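Local coordinates for amyloid-like protein 1 (Homo sapiens, PDB 3PMR) that probably binds heparin and takes part in cell adhesion, its E2 domain forming dimers by a mode shared with the amyloid precursor protein, at residues 133-147 with 172-184. Residues are numbered along the deposited sequence; the frame is centred on the assembly and turned at random.
Sequences LRRYLRAEQKEQRHT and HLQVIEERVNQSL. With PO4 (phosphate ion), chain F.
Arg-179 reaches across an antiparallel helix pair (axes 10.2 Å apart) to two carboxylates, gripping them unequally, as the bond angles show. Its NE donates to Glu-140 OE1 at 3.0 Å, nearly straight at 164° and within the guanidinium plane, although it meets the carboxylate from above. NH2 makes a salt bridge to Glu-143 OE2 whose hydrogen bond is weak, bent to 121°. The same OE2 takes a 2.8 Å bond on its anti side from His-172 NE2, with OE2 lying close to the plane of the imidazole. Arg-179 CB lies 3.5 Å from Tyr-136 OH. With an alanine in place of Arg-179, the closely set Glu-140 and Glu-143 carboxylates would probably lose the NE and NH2 donors and part of their countercharge.

Next to this network the packing is tight: Ile-176 CG1 stands anti to the carbonyl carbon (chi1 -68°), sending CD1 to 3.6 Å from Glu-143 CG. Towards Leu-133 and Leu-184 apolar side chains meet slightly wider, Leu-137 CD2 and Val-180 CG1 at 4.0 Å. The solvent side shows in partly exposed Gln-144 and His-172 and in two waters, one bridging Tyr-136 OH and Arg-179 O, the other Gln-144 NE2 and Leu-173 O.

Helices 126-157 and 159-187 thus pair within the helical E2 domain; helix 64-119 adds Arg-108, salt-bridged to Glu-143 OE1, while Leu-205 of helix 191-207 packs on Leu-137 and Val-180, and Met-49 of the second subunit touches Leu-173.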
ATOM      1  N   LEU B 133     -15.745  -8.221 -29.179  1.00 28.28           N
ATOM      2  CA  LEU B 133     -15.511  -9.373 -28.333  1.00 30.01           C
ATOM      3  C   LEU B 133     -14.219  -9.149 -27.557  1.00 26.61           C
ATOM      4  O   LEU B 133     -14.168  -9.406 -26.353  1.00 30.85           O
ATOM      5  CB  LEU B 133     -15.406 -10.653 -29.178  1.00 25.26           C
ATOM      6  CG  LEU B 133     -15.170 -11.967 -28.423  1.00 36.08           C
ATOM      7  CD1 LEU B 133     -16.333 -12.232 -27.451  1.00 30.25           C
ATOM      8  CD2 LEU B 133     -15.033 -13.115 -29.418  1.00 36.97           C
ATOM      9  N   ARG B 134     -13.183  -8.659 -28.238  1.00 25.21           N
ATOM     10  CA  ARG B 134     -11.902  -8.418 -27.585  1.00 26.12           C
ATOM     11  C   ARG B 134     -12.090  -7.528 -26.364  1.00 30.38           C
ATOM     12  O   ARG B 134     -11.518  -7.774 -25.308  1.00 30.79           O
ATOM     13  CB  ARG B 134     -10.906  -7.753 -28.534  1.00 35.14           C
ATOM     14  CG  ARG B 134      -9.624  -7.311 -27.832  1.00 46.40           C
ATOM     15  CD  ARG B 134      -8.617  -6.674 -28.789  1.00 53.77           C
ATOM     16  NE  ARG B 134      -7.346  -6.388 -28.124  1.00 89.45           N
ATOM     17  CZ  ARG B 134      -7.175  -5.454 -27.190  1.00 98.07           C
ATOM     18  NH1 ARG B 134      -8.195  -4.697 -26.802  1.00 90.96           N
ATOM     19  NH2 ARG B 134      -5.981  -5.284 -26.633  1.00 87.36           N
ATOM     20  N   ARG B 135     -12.906  -6.496 -26.519  1.00 25.96           N
ATOM     21  CA  ARG B 135     -13.172  -5.567 -25.442  1.00 30.89           C
ATOM     22  C   ARG B 135     -13.894  -6.262 -24.283  1.00 26.27           C
ATOM     23  O   ARG B 135     -13.616  -5.982 -23.119  1.00 23.82           O
ATOM     24  CB  ARG B 135     -13.986  -4.393 -25.986  1.00 35.54           C
ATOM     25  CG  ARG B 135     -14.442  -3.386 -24.954  1.00 40.39           C
ATOM     26  CD  ARG B 135     -14.703  -2.044 -25.616  1.00 56.93           C
ATOM     27  NE  ARG B 135     -15.564  -1.196 -24.804  1.00 66.07           N
ATOM     28  CZ  ARG B 135     -16.884  -1.135 -24.941  1.00 80.84           C
ATOM     29  NH1 ARG B 135     -17.488  -1.870 -25.869  1.00 99.37           N
ATOM     30  NH2 ARG B 135     -17.604  -0.351 -24.150  1.00 49.50           N
ATOM     31  N   TYR B 136     -14.809  -7.173 -24.598  1.00 23.09           N
ATOM     32  CA  TYR B 136     -15.538  -7.896 -23.555  1.00 23.58           C
ATOM     33  C   TYR B 136     -14.595  -8.848 -22.816  1.00 25.40           C
ATOM     34  O   TYR B 136     -14.660  -8.975 -21.595  1.00 26.41           O
ATOM     35  CB  TYR B 136     -16.699  -8.686 -24.162  1.00 21.68           C
ATOM     36  CG  TYR B 136     -17.497  -9.483 -23.149  1.00 27.99           C
ATOM     37  CD1 TYR B 136     -18.313  -8.845 -22.207  1.00 27.59           C
ATOM     38  CD2 TYR B 136     -17.430 -10.874 -23.125  1.00 28.24           C
ATOM     39  CE1 TYR B 136     -19.040  -9.579 -21.269  1.00 38.48           C
ATOM     40  CE2 TYR B 136     -18.152 -11.617 -22.188  1.00 32.83           C
ATOM     41  CZ  TYR B 136     -18.954 -10.964 -21.268  1.00 33.92           C
ATOM     42  OH  TYR B 136     -19.673 -11.698 -20.351  1.00 40.96           O
ATOM     43  N   LEU B 137     -13.713  -9.508 -23.560  1.00 24.87           N
ATOM     44  CA  LEU B 137     -12.766 -10.441 -22.957  1.00 27.17           C
ATOM     45  C   LEU B 137     -11.775  -9.686 -22.082  1.00 27.69           C
ATOM     46  O   LEU B 137     -11.355 -10.180 -21.041  1.00 25.81           O
ATOM     47  CB  LEU B 137     -12.022 -11.229 -24.044  1.00 33.97           C
ATOM     48  CG  LEU B 137     -12.924 -12.158 -24.859  1.00 21.98           C
ATOM     49  CD1 LEU B 137     -12.126 -12.933 -25.883  1.00 32.05           C
ATOM     50  CD2 LEU B 137     -13.604 -13.120 -23.907  1.00 26.07           C
ATOM     51  N   ARG B 138     -11.399  -8.482 -22.501  1.00 26.06           N
ATOM     52  CA  ARG B 138     -10.474  -7.694 -21.703  1.00 33.08           C
ATOM     53  C   ARG B 138     -11.167  -7.209 -20.433  1.00 30.93           C
ATOM     54  O   ARG B 138     -10.528  -7.043 -19.397  1.00 27.13           O
ATOM     55  CB  ARG B 138      -9.933  -6.508 -22.502  1.00 26.45           C
ATOM     56  CG  ARG B 138      -9.057  -6.937 -23.663  1.00 33.05           C
ATOM     57  CD  ARG B 138      -8.114  -5.831 -24.106  1.00 43.68           C
ATOM     58  NE  ARG B 138      -8.407  -4.559 -23.452  1.00 76.18           N
ATOM     59  N   ALA B 139     -12.472  -6.979 -20.516  1.00 24.87           N
ATOM     60  CA  ALA B 139     -13.224  -6.550 -19.341  1.00 24.79           C
ATOM     61  C   ALA B 139     -13.226  -7.729 -18.354  1.00 28.00           C
ATOM     62  O   ALA B 139     -13.123  -7.537 -17.142  1.00 24.88           O
ATOM     63  CB  ALA B 139     -14.642  -6.188 -19.732  1.00 29.93           C
ATOM     64  N   GLU B 140     -13.342  -8.949 -18.880  1.00 23.30           N
ATOM     65  CA  GLU B 140     -13.345 -10.138 -18.026  1.00 25.17           C
ATOM     66  C   GLU B 140     -11.966 -10.447 -17.455  1.00 26.63           C
ATOM     67  O   GLU B 140     -11.852 -10.919 -16.325  1.00 25.67           O
ATOM     68  CB  GLU B 140     -13.906 -11.349 -18.778  1.00 26.21           C
ATOM     69  CG  GLU B 140     -15.420 -11.325 -18.808  1.00 29.42           C
ATOM     70  CD  GLU B 140     -16.012 -11.068 -17.421  1.00 49.69           C
ATOM     71  OE1 GLU B 140     -16.556 -12.012 -16.816  1.00 41.19           O
ATOM     72  OE2 GLU B 140     -15.923  -9.916 -16.930  1.00 60.88           O
ATOM     73  N   GLN B 141     -10.924 -10.160 -18.229  1.00 23.86           N
ATOM     74  CA  GLN B 141      -9.561 -10.364 -17.760  1.00 30.64           C
ATOM     75  C   GLN B 141      -9.325  -9.415 -16.590  1.00 32.25           C
ATOM     76  O   GLN B 141      -8.725  -9.789 -15.586  1.00 29.93           O
ATOM     77  CB  GLN B 141      -8.552 -10.060 -18.865  1.00 31.96           C
ATOM     78  CG  GLN B 141      -7.117 -10.165 -18.391  1.00 47.19           C
ATOM     79  CD  GLN B 141      -6.125  -9.615 -19.392  1.00 63.53           C
ATOM     80  OE1 GLN B 141      -6.296  -8.510 -19.915  1.00 56.11           O
ATOM     81  NE2 GLN B 141      -5.071 -10.377 -19.657  1.00 66.62           N
ATOM     82  N   LYS B 142      -9.812  -8.185 -16.716  1.00 27.33           N
ATOM     83  CA  LYS B 142      -9.647  -7.203 -15.640  1.00 30.00           C
ATOM     84  C   LYS B 142     -10.328  -7.687 -14.351  1.00 25.98           C
ATOM     85  O   LYS B 142      -9.781  -7.541 -13.263  1.00 26.89           O
ATOM     86  CB  LYS B 142     -10.228  -5.854 -16.071  1.00 24.00           C
ATOM     87  CG  LYS B 142      -9.890  -4.714 -15.141  1.00 42.25           C
ATOM     88  CD  LYS B 142     -10.038  -3.372 -15.836  1.00 57.60           C
ATOM     89  CE  LYS B 142      -9.293  -2.306 -15.063  1.00 86.27           C
ATOM     90  NZ  LYS B 142      -7.892  -2.758 -14.862  1.00 83.54           N
ATOM     91  N   GLU B 143     -11.525  -8.253 -14.482  1.00 22.96           N
ATOM     92  CA  GLU B 143     -12.269  -8.775 -13.331  1.00 21.02           C
ATOM     93  C   GLU B 143     -11.567  -9.988 -12.709  1.00 17.73           C
ATOM     94  O   GLU B 143     -11.581 -10.188 -11.495  1.00 26.14           O
ATOM     95  CB  GLU B 143     -13.688  -9.162 -13.758  1.00 19.07           C
ATOM     96  CG  GLU B 143     -14.499  -9.890 -12.682  1.00 33.54           C
ATOM     97  CD  GLU B 143     -15.996  -9.877 -12.972  1.00 40.56           C
ATOM     98  OE1 GLU B 143     -16.374  -9.429 -14.081  1.00 35.83           O
ATOM     99  OE2 GLU B 143     -16.787 -10.311 -12.101  1.00 35.71           O
ATOM    100  N   GLN B 144     -10.959 -10.797 -13.560  1.00 20.87           N
ATOM    101  CA  GLN B 144     -10.246 -11.971 -13.103  1.00 24.87           C
ATOM    102  C   GLN B 144      -9.017 -11.537 -12.312  1.00 22.84           C
ATOM    103  O   GLN B 144      -8.766 -12.031 -11.213  1.00 25.41           O
ATOM    104  CB  GLN B 144      -9.812 -12.822 -14.295  1.00 22.85           C
ATOM    105  CG  GLN B 144      -9.004 -14.019 -13.882  1.00 33.66           C
ATOM    106  CD  GLN B 144      -8.599 -14.859 -15.055  1.00 51.23           C
ATOM    107  OE1 GLN B 144      -7.627 -14.556 -15.750  1.00 45.08           O
ATOM    108  NE2 GLN B 144      -9.355 -15.923 -15.301  1.00 46.90           N
ATOM    109  N   ARG B 145      -8.258 -10.605 -12.873  1.00 23.93           N
ATOM    110  CA  ARG B 145      -7.059 -10.108 -12.209  1.00 26.03           C
ATOM    111  C   ARG B 145      -7.416  -9.442 -10.892  1.00 25.31           C
ATOM    112  O   ARG B 145      -6.674  -9.535  -9.916  1.00 25.93           O
ATOM    113  CB  ARG B 145      -6.313  -9.127 -13.124  1.00 29.70           C
ATOM    114  CG  ARG B 145      -5.540  -9.825 -14.253  1.00 24.38           C
ATOM    115  CD  ARG B 145      -5.007  -8.839 -15.283  1.00 38.76           C
ATOM    116  NE  ARG B 145      -4.097  -7.855 -14.705  1.00 41.41           N
ATOM    117  CZ  ARG B 145      -2.889  -8.136 -14.217  1.00 53.56           C
ATOM    118  NH1 ARG B 145      -2.432  -9.382 -14.231  1.00 44.45           N
ATOM    119  NH2 ARG B 145      -2.137  -7.165 -13.715  1.00 41.48           N
ATOM    120  N   HIS B 146      -8.570  -8.790 -10.855  1.00 23.11           N
ATOM    121  CA  HIS B 146      -8.991  -8.122  -9.637  1.00 24.16           C
ATOM    122  C   HIS B 146      -9.242  -9.154  -8.546  1.00 29.49           C
ATOM    123  O   HIS B 146      -8.828  -8.979  -7.400  1.00 24.64           O
ATOM    124  CB  HIS B 146     -10.248  -7.304  -9.889  1.00 25.03           C
ATOM    125  CG  HIS B 146     -10.713  -6.547  -8.691  1.00 33.29           C
ATOM    126  ND1 HIS B 146     -11.559  -7.092  -7.751  1.00 35.09           N
ATOM    127  CD2 HIS B 146     -10.400  -5.307  -8.246  1.00 32.72           C
ATOM    128  CE1 HIS B 146     -11.744  -6.222  -6.773  1.00 29.80           C
ATOM    129  NE2 HIS B 146     -11.050  -5.132  -7.050  1.00 44.02           N
ATOM    130  N   THR B 147      -9.917 -10.237  -8.911  1.00 21.01           N
ATOM    131  CA  THR B 147     -10.201 -11.300  -7.963  1.00 22.71           C
ATOM    132  C   THR B 147      -8.898 -11.919  -7.463  1.00 21.36           C
ATOM    133  O   THR B 147      -8.716 -12.098  -6.268  1.00 28.49           O
ATOM    134  CB  THR B 147     -11.047 -12.389  -8.627  1.00 33.74           C
ATOM    135  OG1 THR B 147     -12.279 -11.815  -9.073  1.00 34.44           O
ATOM    136  CG2 THR B 147     -11.324 -13.519  -7.654  1.00 31.33           C
ATOM    137  N   HIS B 172     -15.889 -17.484  -7.967  1.00 18.37           N
ATOM    138  CA  HIS B 172     -15.921 -16.291  -8.796  1.00 17.27           C
ATOM    139  C   HIS B 172     -15.174 -16.534 -10.108  1.00 21.05           C
ATOM    140  O   HIS B 172     -15.624 -16.112 -11.164  1.00 20.56           O
ATOM    141  CB  HIS B 172     -15.300 -15.113  -8.054  1.00 20.23           C
ATOM    142  CG  HIS B 172     -15.546 -13.794  -8.716  1.00 29.52           C
ATOM    143  ND1 HIS B 172     -15.229 -12.594  -8.123  1.00 40.31           N
ATOM    144  CD2 HIS B 172     -16.091 -13.485  -9.918  1.00 37.87           C
ATOM    145  CE1 HIS B 172     -15.568 -11.602  -8.928  1.00 54.47           C
ATOM    146  NE2 HIS B 172     -16.093 -12.116 -10.024  1.00 35.46           N
ATOM    147  N   LEU B 173     -14.039 -17.219 -10.043  1.00 21.72           N
ATOM    148  CA  LEU B 173     -13.294 -17.515 -11.262  1.00 21.46           C
ATOM    149  C   LEU B 173     -14.119 -18.416 -12.185  1.00 24.49           C
ATOM    150  O   LEU B 173     -14.031 -18.295 -13.398  1.00 25.09           O
ATOM    151  CB  LEU B 173     -11.943 -18.163 -10.933  1.00 23.09           C
ATOM    152  CG  LEU B 173     -10.947 -17.171 -10.326  1.00 32.41           C
ATOM    153  CD1 LEU B 173      -9.655 -17.895  -9.978  1.00 28.25           C
ATOM    154  CD2 LEU B 173     -10.668 -16.044 -11.316  1.00 28.89           C
ATOM    155  N   GLN B 174     -14.936 -19.301 -11.620  1.00 20.50           N
ATOM    156  CA  GLN B 174     -15.780 -20.169 -12.453  1.00 24.79           C
ATOM    157  C   GLN B 174     -16.921 -19.354 -13.085  1.00 24.84           C
ATOM    158  O   GLN B 174     -17.402 -19.691 -14.163  1.00 24.17           O
ATOM    159  CB  GLN B 174     -16.398 -21.307 -11.636  1.00 23.92           C
ATOM    160  CG  GLN B 174     -15.407 -22.278 -11.013  1.00 38.13           C
ATOM    161  CD  GLN B 174     -16.111 -23.408 -10.263  1.00 38.62           C
ATOM    162  OE1 GLN B 174     -17.070 -23.176  -9.527  1.00 47.80           O
ATOM    163  NE2 GLN B 174     -15.633 -24.631 -10.449  1.00 48.39           N
ATOM    164  N   VAL B 175     -17.361 -18.294 -12.405  1.00 23.08           N
ATOM    165  CA  VAL B 175     -18.438 -17.446 -12.930  1.00 21.20           C
ATOM    166  C   VAL B 175     -17.907 -16.667 -14.131  1.00 23.19           C
ATOM    167  O   VAL B 175     -18.597 -16.493 -15.126  1.00 27.76           O
ATOM    168  CB  VAL B 175     -18.969 -16.446 -11.851  1.00 21.92           C
ATOM    169  CG1 VAL B 175     -19.889 -15.408 -12.492  1.00 26.66           C
ATOM    170  CG2 VAL B 175     -19.741 -17.194 -10.789  1.00 21.74           C
ATOM    171  N   ILE B 176     -16.666 -16.214 -14.032  1.00 21.08           N
ATOM    172  CA  ILE B 176     -16.031 -15.469 -15.103  1.00 27.91           C
ATOM    173  C   ILE B 176     -15.805 -16.377 -16.303  1.00 26.36           C
ATOM    174  O   ILE B 176     -15.996 -15.976 -17.449  1.00 29.95           O
ATOM    175  CB  ILE B 176     -14.675 -14.930 -14.651  1.00 26.23           C
ATOM    176  CG1 ILE B 176     -14.878 -13.861 -13.590  1.00 26.02           C
ATOM    177  CG2 ILE B 176     -13.898 -14.402 -15.840  1.00 31.78           C
ATOM    178  CD1 ILE B 176     -13.582 -13.337 -13.044  1.00 24.87           C
ATOM    179  N   GLU B 177     -15.387 -17.606 -16.024  1.00 27.00           N
ATOM    180  CA  GLU B 177     -15.118 -18.578 -17.072  1.00 32.66           C
ATOM    181  C   GLU B 177     -16.404 -18.913 -17.808  1.00 25.07           C
ATOM    182  O   GLU B 177     -16.405 -19.115 -19.017  1.00 30.13           O
ATOM    183  CB  GLU B 177     -14.516 -19.855 -16.481  1.00 41.24           C
ATOM    184  CG  GLU B 177     -14.190 -20.907 -17.522  1.00 44.23           C
ATOM    185  N   GLU B 178     -17.503 -18.967 -17.071  1.00 26.61           N
ATOM    186  CA  GLU B 178     -18.782 -19.271 -17.688  1.00 23.40           C
ATOM    187  C   GLU B 178     -19.276 -18.087 -18.528  1.00 26.52           C
ATOM    188  O   GLU B 178     -19.925 -18.285 -19.549  1.00 28.82           O
ATOM    189  CB  GLU B 178     -19.827 -19.636 -16.624  1.00 26.68           C
ATOM    190  CG  GLU B 178     -21.238 -19.836 -17.166  1.00 37.60           C
ATOM    191  CD  GLU B 178     -21.356 -21.019 -18.121  1.00 71.79           C
ATOM    192  OE1 GLU B 178     -20.307 -21.528 -18.578  1.00 71.74           O
ATOM    193  OE2 GLU B 178     -22.502 -21.433 -18.421  1.00 68.59           O
ATOM    194  N   ARG B 179     -18.991 -16.857 -18.113  1.00 26.37           N
ATOM    195  CA  ARG B 179     -19.449 -15.731 -18.926  1.00 28.62           C
ATOM    196  C   ARG B 179     -18.695 -15.728 -20.257  1.00 23.49           C
ATOM    197  O   ARG B 179     -19.278 -15.459 -21.308  1.00 30.48           O
ATOM    198  CB  ARG B 179     -19.287 -14.409 -18.172  1.00 22.12           C
ATOM    199  CG  ARG B 179     -20.463 -14.159 -17.245  1.00 30.80           C
ATOM    200  CD  ARG B 179     -20.565 -12.709 -16.830  1.00 55.97           C
ATOM    201  NE  ARG B 179     -19.431 -12.297 -16.017  1.00 43.67           N
ATOM    202  CZ  ARG B 179     -19.515 -11.955 -14.735  1.00 46.25           C
ATOM    203  NH1 ARG B 179     -20.686 -11.973 -14.109  1.00 39.38           N
ATOM    204  NH2 ARG B 179     -18.424 -11.592 -14.081  1.00 37.71           N
ATOM    205  N   VAL B 180     -17.412 -16.067 -20.211  1.00 23.16           N
ATOM    206  CA  VAL B 180     -16.599 -16.145 -21.412  1.00 25.12           C
ATOM    207  C   VAL B 180     -17.168 -17.225 -22.354  1.00 37.57           C
ATOM    208  O   VAL B 180     -17.304 -16.993 -23.558  1.00 29.13           O
ATOM    209  CB  VAL B 180     -15.132 -16.488 -21.071  1.00 30.32           C
ATOM    210  CG1 VAL B 180     -14.326 -16.700 -22.351  1.00 33.64           C
ATOM    211  CG2 VAL B 180     -14.517 -15.359 -20.227  1.00 33.01           C
ATOM    212  N   ASN B 181     -17.515 -18.395 -21.813  1.00 31.53           N
ATOM    213  CA  ASN B 181     -18.069 -19.454 -22.653  1.00 34.95           C
ATOM    214  C   ASN B 181     -19.429 -19.062 -23.202  1.00 33.29           C
ATOM    215  O   ASN B 181     -19.750 -19.369 -24.351  1.00 35.45           O
ATOM    216  CB  ASN B 181     -18.180 -20.772 -21.883  1.00 38.85           C
ATOM    217  CG  ASN B 181     -16.825 -21.367 -21.562  1.00 68.18           C
ATOM    218  OD1 ASN B 181     -15.883 -21.254 -22.353  1.00 53.03           O
ATOM    219  ND2 ASN B 181     -16.718 -22.013 -20.407  1.00 52.99           N
ATOM    220  N   GLN B 182     -20.230 -18.388 -22.384  1.00 30.54           N
ATOM    221  CA  GLN B 182     -21.543 -17.949 -22.824  1.00 25.13           C
ATOM    222  C   GLN B 182     -21.394 -16.940 -23.983  1.00 39.82           C
ATOM    223  O   GLN B 182     -22.174 -16.978 -24.934  1.00 39.82           O
ATOM    224  CB  GLN B 182     -22.321 -17.312 -21.659  1.00 30.79           C
ATOM    225  CG  GLN B 182     -23.073 -18.294 -20.739  1.00 42.21           C
ATOM    226  CD  GLN B 182     -23.691 -17.605 -19.505  1.00 58.35           C
ATOM    227  OE1 GLN B 182     -23.755 -16.378 -19.432  1.00 53.22           O
ATOM    228  NE2 GLN B 182     -24.153 -18.405 -18.539  1.00 44.94           N
ATOM    229  N   SER B 183     -20.393 -16.058 -23.919  1.00 33.88           N
ATOM    230  CA  SER B 183     -20.192 -15.072 -24.987  1.00 32.85           C
ATOM    231  C   SER B 183     -19.776 -15.764 -26.276  1.00 46.67           C
ATOM    232  O   SER B 183     -20.262 -15.422 -27.352  1.00 41.20           O
ATOM    233  CB  SER B 183     -19.131 -14.021 -24.608  1.00 34.70           C
ATOM    234  OG  SER B 183     -17.810 -14.546 -24.624  1.00 37.91           O
ATOM    235  N   LEU B 184     -18.870 -16.733 -26.168  1.00 40.83           N
ATOM    236  CA  LEU B 184     -18.413 -17.481 -27.333  1.00 49.77           C
ATOM    237  C   LEU B 184     -19.567 -18.315 -27.878  1.00 45.48           C
ATOM    238  O   LEU B 184     -19.555 -18.720 -29.035  1.00 52.67           O
ATOM    239  CB  LEU B 184     -17.240 -18.388 -26.958  1.00 43.65           C
ATOM    240  CG  LEU B 184     -15.823 -17.824 -27.133  1.00 49.86           C
ATOM    241  CD1 LEU B 184     -15.803 -16.315 -27.059  1.00 63.41           C
ATOM    242  CD2 LEU B 184     -14.931 -18.431 -26.070  1.00 55.18           C
TER
HETATM  243  P   PO4 F   4      -4.977  -4.338 -14.159  1.00 53.50           P
HETATM  244  O1  PO4 F   4      -5.423  -5.537 -13.404  1.00 48.17           O
HETATM  245  O2  PO4 F   4      -5.692  -4.279 -15.461  1.00 49.69           O
HETATM  246  O3  PO4 F   4      -5.277  -3.114 -13.371  1.00 55.31           O
HETATM  247  O4  PO4 F   4      -3.510  -4.422 -14.401  1.00 59.10           O
HETATM  248  O   HOH W   1     -21.391 -13.550 -21.530  1.00 27.06           O
HETATM  249  O   HOH W   2     -11.623 -17.499 -14.811  1.00 34.92           O